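Local coordinates for probable outer membrane protein (Pseudomonas aeruginosa, PDB 3DWO) that probably carries hydrophobic compounds such as long-chain fatty acids across the outer membrane as a channel of the FadL family, at residues R133-T147 with V164-N176. Sequence-based numbering, arbitrary orientation.
Sequences RDFAVDTKIETIGLT and VIIQRTSGFVSQN. With C8E ((hydroxyethyloxy)tri(ethyloxy)octane), chain D; C8E ((hydroxyethyloxy)tri(ethyloxy)octane), chain E.
The carboxylate of D134 and the amide of N176 run alongside each other in one direction and lie almost in one plane, 16° apart. N176 ND2 meets D134 OD1 at 2.6 Å nearly along the C-O axis of the carboxylate, with the oxygen in the amide plane. N176 is fixed twice, since its backbone N also donates to R133 O. Beside it, Q175 runs out fully extended, CG anti to the backbone N (chi1 171°), which brings its amide to the backbone of D134. Its NE2 donates to D134 O at 2.7 Å, an almost straight bond, while OE1 takes hydrogen bonds from R372 and from the terminal O21 of the C8E detergent of chain D. Two residues of the first segment, V137 and D138, sit opposite the single S174, a classic beta bulge. V137 N reaches S174 O from above the carbonyl plane, and D138 N is held by S174 OG at 2.8 Å, the S174 hydroxyl standing between its own backbone N and carbonyl carbon (chi1 69°). A water joins D138 OD2 to the same hydroxyl; a second ties D138 O, T139 OG1 and S174 O together.

Beyond the bulge the strands form a regular antiparallel hairpin of the FadL beta-barrel wall, with hydrogen-bonded pairs from K140–F172 to L146–I166. F172, on the face of K140 and E142, turns its ring edge to D138, CE2 lying 4.1 Å from D138 CB. On the other face, lined by T139, I141 and V173, the same C8E molecule crosses the strands: its O9 lies 3.3 Å from I141 CG1 and its C10 3.5 Å from V173 CG2. Farther along that face, T147 OG1, buried without a polar partner, rests 3.5 Å from I165 CB, and F31 of helix 29-32 packs against both side chains.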
# COMPACT_ATOMS: atom_id res chain seq x y z
N ARG A 133 -13.50 -2.20 -17.13
CA ARG A 133 -12.26 -2.81 -17.63
C ARG A 133 -11.31 -1.86 -18.36
O ARG A 133 -10.10 -2.13 -18.42
CB ARG A 133 -12.58 -4.02 -18.53
CG ARG A 133 -13.37 -3.71 -19.80
CD ARG A 133 -13.69 -4.99 -20.56
NE ARG A 133 -14.48 -4.76 -21.77
CZ ARG A 133 -15.76 -4.40 -21.77
NH1 ARG A 133 -16.40 -4.23 -20.62
NH2 ARG A 133 -16.39 -4.19 -22.92
N ASP A 134 -11.82 -0.76 -18.91
CA ASP A 134 -10.96 0.20 -19.60
C ASP A 134 -10.12 0.99 -18.59
O ASP A 134 -9.21 1.72 -18.97
CB ASP A 134 -11.76 1.20 -20.44
CG ASP A 134 -12.39 0.58 -21.69
OD1 ASP A 134 -12.06 -0.58 -22.04
OD2 ASP A 134 -13.21 1.27 -22.33
N PHE A 135 -10.44 0.87 -17.31
CA PHE A 135 -9.72 1.59 -16.26
C PHE A 135 -8.86 0.68 -15.41
O PHE A 135 -7.81 1.10 -14.92
CB PHE A 135 -10.70 2.33 -15.34
CG PHE A 135 -11.48 3.41 -16.03
CD1 PHE A 135 -12.61 3.10 -16.79
CD2 PHE A 135 -11.07 4.74 -15.95
CE1 PHE A 135 -13.32 4.10 -17.45
CE2 PHE A 135 -11.78 5.74 -16.61
CZ PHE A 135 -12.90 5.42 -17.36
N ALA A 136 -9.30 -0.56 -15.22
CA ALA A 136 -8.54 -1.50 -14.42
C ALA A 136 -9.10 -2.90 -14.41
O ALA A 136 -10.32 -3.10 -14.50
CB ALA A 136 -8.44 -0.99 -12.98
N VAL A 137 -8.20 -3.86 -14.34
CA VAL A 137 -8.58 -5.26 -14.24
C VAL A 137 -7.84 -5.72 -12.98
O VAL A 137 -8.44 -5.82 -11.91
CB VAL A 137 -8.13 -6.08 -15.47
CG1 VAL A 137 -8.49 -7.56 -15.28
CG2 VAL A 137 -8.83 -5.55 -16.72
N ASP A 138 -6.54 -5.96 -13.10
CA ASP A 138 -5.75 -6.39 -11.95
C ASP A 138 -4.70 -5.37 -11.50
O ASP A 138 -4.08 -4.69 -12.32
CB ASP A 138 -5.05 -7.71 -12.24
CG ASP A 138 -6.03 -8.85 -12.41
OD1 ASP A 138 -7.20 -8.70 -11.98
OD2 ASP A 138 -5.63 -9.90 -12.96
N THR A 139 -4.52 -5.27 -10.19
CA THR A 139 -3.53 -4.37 -9.60
C THR A 139 -2.91 -5.10 -8.41
O THR A 139 -3.61 -5.54 -7.51
CB THR A 139 -4.18 -3.06 -9.10
OG1 THR A 139 -4.81 -2.38 -10.19
CG2 THR A 139 -3.12 -2.15 -8.49
N LYS A 140 -1.59 -5.25 -8.44
CA LYS A 140 -0.88 -5.93 -7.37
C LYS A 140 0.43 -5.21 -7.06
O LYS A 140 1.25 -4.98 -7.95
CB LYS A 140 -0.62 -7.38 -7.78
CG LYS A 140 0.42 -8.11 -6.95
CD LYS A 140 0.11 -8.05 -5.46
CE LYS A 140 1.19 -8.76 -4.66
NZ LYS A 140 1.31 -10.20 -5.03
N ILE A 141 0.60 -4.84 -5.80
CA ILE A 141 1.80 -4.13 -5.36
C ILE A 141 2.23 -4.67 -4.00
O ILE A 141 1.42 -4.80 -3.09
CB ILE A 141 1.55 -2.61 -5.14
CG1 ILE A 141 0.76 -2.02 -6.30
CG2 ILE A 141 2.87 -1.89 -4.98
CD1 ILE A 141 -0.72 -2.33 -6.24
N GLU A 142 3.51 -4.99 -3.87
CA GLU A 142 4.03 -5.44 -2.59
C GLU A 142 5.48 -5.04 -2.46
O GLU A 142 6.26 -5.20 -3.41
CB GLU A 142 3.89 -6.95 -2.39
CG GLU A 142 4.54 -7.39 -1.06
CD GLU A 142 3.98 -8.70 -0.49
OE1 GLU A 142 3.42 -9.50 -1.26
OE2 GLU A 142 4.12 -8.92 0.74
N THR A 143 5.83 -4.51 -1.30
CA THR A 143 7.18 -4.08 -1.00
C THR A 143 7.62 -4.77 0.28
O THR A 143 6.94 -4.68 1.31
CB THR A 143 7.26 -2.54 -0.78
OG1 THR A 143 6.98 -1.87 -2.02
CG2 THR A 143 8.64 -2.14 -0.28
N ILE A 144 8.74 -5.47 0.22
CA ILE A 144 9.26 -6.14 1.40
C ILE A 144 10.66 -5.60 1.62
O ILE A 144 11.44 -5.48 0.67
CB ILE A 144 9.32 -7.67 1.20
CG1 ILE A 144 7.91 -8.21 0.97
CG2 ILE A 144 9.93 -8.33 2.43
CD1 ILE A 144 7.87 -9.71 0.78
N GLY A 145 10.99 -5.28 2.86
CA GLY A 145 12.31 -4.75 3.14
C GLY A 145 13.05 -5.42 4.28
O GLY A 145 12.44 -5.92 5.24
N LEU A 146 14.38 -5.44 4.16
CA LEU A 146 15.25 -5.99 5.19
C LEU A 146 15.95 -4.76 5.76
O LEU A 146 16.45 -3.92 5.02
CB LEU A 146 16.25 -6.98 4.57
CG LEU A 146 15.56 -8.17 3.90
CD1 LEU A 146 16.58 -9.15 3.34
CD2 LEU A 146 14.66 -8.87 4.93
N THR A 147 15.99 -4.66 7.09
CA THR A 147 16.55 -3.49 7.74
C THR A 147 17.68 -3.72 8.74
O THR A 147 17.79 -4.78 9.35
CB THR A 147 15.41 -2.72 8.46
OG1 THR A 147 14.49 -2.23 7.49
CG2 THR A 147 15.96 -1.56 9.25
N VAL A 164 19.14 1.74 7.78
CA VAL A 164 19.04 1.63 6.34
C VAL A 164 18.12 0.48 6.02
O VAL A 164 18.17 -0.55 6.68
CB VAL A 164 20.41 1.34 5.70
CG1 VAL A 164 21.00 0.09 6.32
CG2 VAL A 164 20.24 1.13 4.19
N ILE A 165 17.29 0.64 5.01
CA ILE A 165 16.39 -0.42 4.62
C ILE A 165 16.66 -0.79 3.17
O ILE A 165 16.74 0.08 2.31
CB ILE A 165 14.91 0.00 4.78
CG1 ILE A 165 13.99 -1.03 4.12
CG2 ILE A 165 14.69 1.39 4.20
CD1 ILE A 165 12.51 -0.73 4.29
N ILE A 166 16.84 -2.08 2.91
CA ILE A 166 17.06 -2.53 1.54
C ILE A 166 15.70 -3.06 1.14
O ILE A 166 15.21 -4.07 1.66
CB ILE A 166 18.11 -3.64 1.43
CG1 ILE A 166 19.44 -3.15 2.00
CG2 ILE A 166 18.32 -4.00 -0.03
CD1 ILE A 166 19.98 -1.89 1.32
N GLN A 167 15.09 -2.35 0.21
CA GLN A 167 13.75 -2.63 -0.24
C GLN A 167 13.59 -3.28 -1.62
O GLN A 167 14.29 -2.96 -2.57
CB GLN A 167 12.98 -1.31 -0.16
CG GLN A 167 11.66 -1.27 -0.83
CD GLN A 167 11.79 -1.25 -2.32
OE1 GLN A 167 11.01 -1.90 -3.01
NE2 GLN A 167 12.75 -0.49 -2.84
N ARG A 168 12.63 -4.19 -1.71
CA ARG A 168 12.33 -4.87 -2.96
C ARG A 168 10.83 -4.71 -3.23
O ARG A 168 10.00 -5.13 -2.44
CB ARG A 168 12.70 -6.35 -2.87
CG ARG A 168 12.12 -7.19 -4.00
CD ARG A 168 12.71 -6.82 -5.35
NE ARG A 168 12.00 -7.50 -6.43
CZ ARG A 168 11.81 -8.81 -6.50
NH1 ARG A 168 12.27 -9.60 -5.53
NH2 ARG A 168 11.15 -9.34 -7.52
N THR A 169 10.51 -4.09 -4.36
CA THR A 169 9.11 -3.88 -4.74
C THR A 169 8.78 -4.60 -6.04
O THR A 169 9.55 -4.55 -6.99
CB THR A 169 8.80 -2.39 -4.98
OG1 THR A 169 8.93 -1.66 -3.76
CG2 THR A 169 7.38 -2.23 -5.51
N SER A 170 7.63 -5.26 -6.07
CA SER A 170 7.18 -5.93 -7.28
C SER A 170 5.82 -5.31 -7.56
O SER A 170 5.05 -5.07 -6.63
CB SER A 170 7.05 -7.44 -7.08
OG SER A 170 5.88 -7.73 -6.35
N GLY A 171 5.53 -5.05 -8.82
CA GLY A 171 4.25 -4.45 -9.16
C GLY A 171 3.68 -5.01 -10.44
O GLY A 171 4.42 -5.39 -11.35
N PHE A 172 2.36 -5.08 -10.50
CA PHE A 172 1.68 -5.59 -11.68
C PHE A 172 0.39 -4.81 -11.92
O PHE A 172 -0.36 -4.51 -10.99
CB PHE A 172 1.33 -7.07 -11.52
CG PHE A 172 0.64 -7.64 -12.72
CD1 PHE A 172 1.39 -8.12 -13.80
CD2 PHE A 172 -0.75 -7.65 -12.81
CE1 PHE A 172 0.76 -8.58 -14.96
CE2 PHE A 172 -1.39 -8.10 -13.96
CZ PHE A 172 -0.64 -8.57 -15.04
N VAL A 173 0.14 -4.48 -13.18
CA VAL A 173 -1.06 -3.75 -13.58
C VAL A 173 -1.56 -4.27 -14.92
O VAL A 173 -0.77 -4.43 -15.86
CB VAL A 173 -0.79 -2.22 -13.71
CG1 VAL A 173 -1.76 -1.60 -14.71
CG2 VAL A 173 -0.99 -1.53 -12.35
N SER A 174 -2.85 -4.56 -15.00
CA SER A 174 -3.43 -5.01 -16.26
C SER A 174 -4.63 -4.09 -16.46
O SER A 174 -5.23 -3.62 -15.49
CB SER A 174 -3.86 -6.48 -16.21
OG SER A 174 -4.96 -6.68 -15.36
N GLN A 175 -4.98 -3.83 -17.71
CA GLN A 175 -6.07 -2.93 -18.01
C GLN A 175 -6.42 -3.14 -19.47
O GLN A 175 -5.55 -3.46 -20.28
CB GLN A 175 -5.59 -1.49 -17.75
CG GLN A 175 -6.49 -0.36 -18.20
CD GLN A 175 -5.91 0.99 -17.81
OE1 GLN A 175 -4.77 1.08 -17.35
NE2 GLN A 175 -6.69 2.05 -17.98
N ASN A 176 -7.70 -3.01 -19.80
CA ASN A 176 -8.12 -3.18 -21.18
C ASN A 176 -7.81 -1.94 -21.99
O ASN A 176 -7.94 -0.82 -21.49
CB ASN A 176 -9.62 -3.43 -21.25
CG ASN A 176 -10.10 -3.61 -22.68
OD1 ASN A 176 -9.72 -4.57 -23.35
ND2 ASN A 176 -10.94 -2.68 -23.16
C1 C8E D . -6.06 5.88 -6.68
C2 C8E D . -5.40 4.90 -7.53
C3 C8E D . -3.94 4.95 -7.52
C4 C8E D . -3.48 3.85 -8.34
C5 C8E D . -2.07 3.55 -7.98
C6 C8E D . -1.71 2.21 -8.41
C7 C8E D . -0.27 2.33 -8.47
C8 C8E D . 0.35 1.09 -7.96
O9 C8E D . 1.37 0.32 -8.59
C10 C8E D . 1.12 -0.23 -9.87
C11 C8E D . 2.37 -0.96 -10.25
O12 C8E D . 3.20 -0.13 -11.08
C13 C8E D . 3.36 -0.57 -12.46
C14 C8E D . 2.39 -0.27 -13.65
O15 C8E D . 2.62 0.28 -14.98
C16 C8E D . 2.51 1.71 -15.01
C17 C8E D . 1.09 2.24 -15.33
O18 C8E D . 0.05 1.42 -15.90
C19 C8E D . 0.03 1.46 -17.36
C20 C8E D . -1.23 1.88 -18.19
O21 C8E D . -2.13 0.86 -18.66
C1 C8E E . 0.18 -9.12 -1.44
C2 C8E E . -0.80 -8.05 -1.27
C3 C8E E . -0.38 -6.99 -0.36
C4 C8E E . -0.97 -7.26 0.94
C5 C8E E . -1.52 -6.01 1.48
C6 C8E E . -1.71 -6.13 2.91
C7 C8E E . -2.47 -4.93 3.17
C8 C8E E . -3.56 -5.28 4.09
O9 C8E E . -4.28 -4.40 4.93
C10 C8E E . -3.60 -3.66 5.93
C11 C8E E . -4.67 -2.86 6.60
O12 C8E E . -5.37 -2.04 5.64
C13 C8E E . -6.63 -1.48 6.10
C14 C8E E . -7.88 -1.16 5.22
O15 C8E E . -8.59 -1.96 4.23
C16 C8E E . -8.03 -1.78 2.92
C17 C8E E . -8.67 -0.65 2.10
O18 C8E E . -9.55 -0.88 0.98
C19 C8E E . -8.83 -0.96 -0.28
C20 C8E E . -8.98 0.09 -1.43
O21 C8E E . -7.92 1.03 -1.64
O HOH W 1 -4.85 -9.48 -15.52
O HOH W 2 -4.94 -2.14 -12.97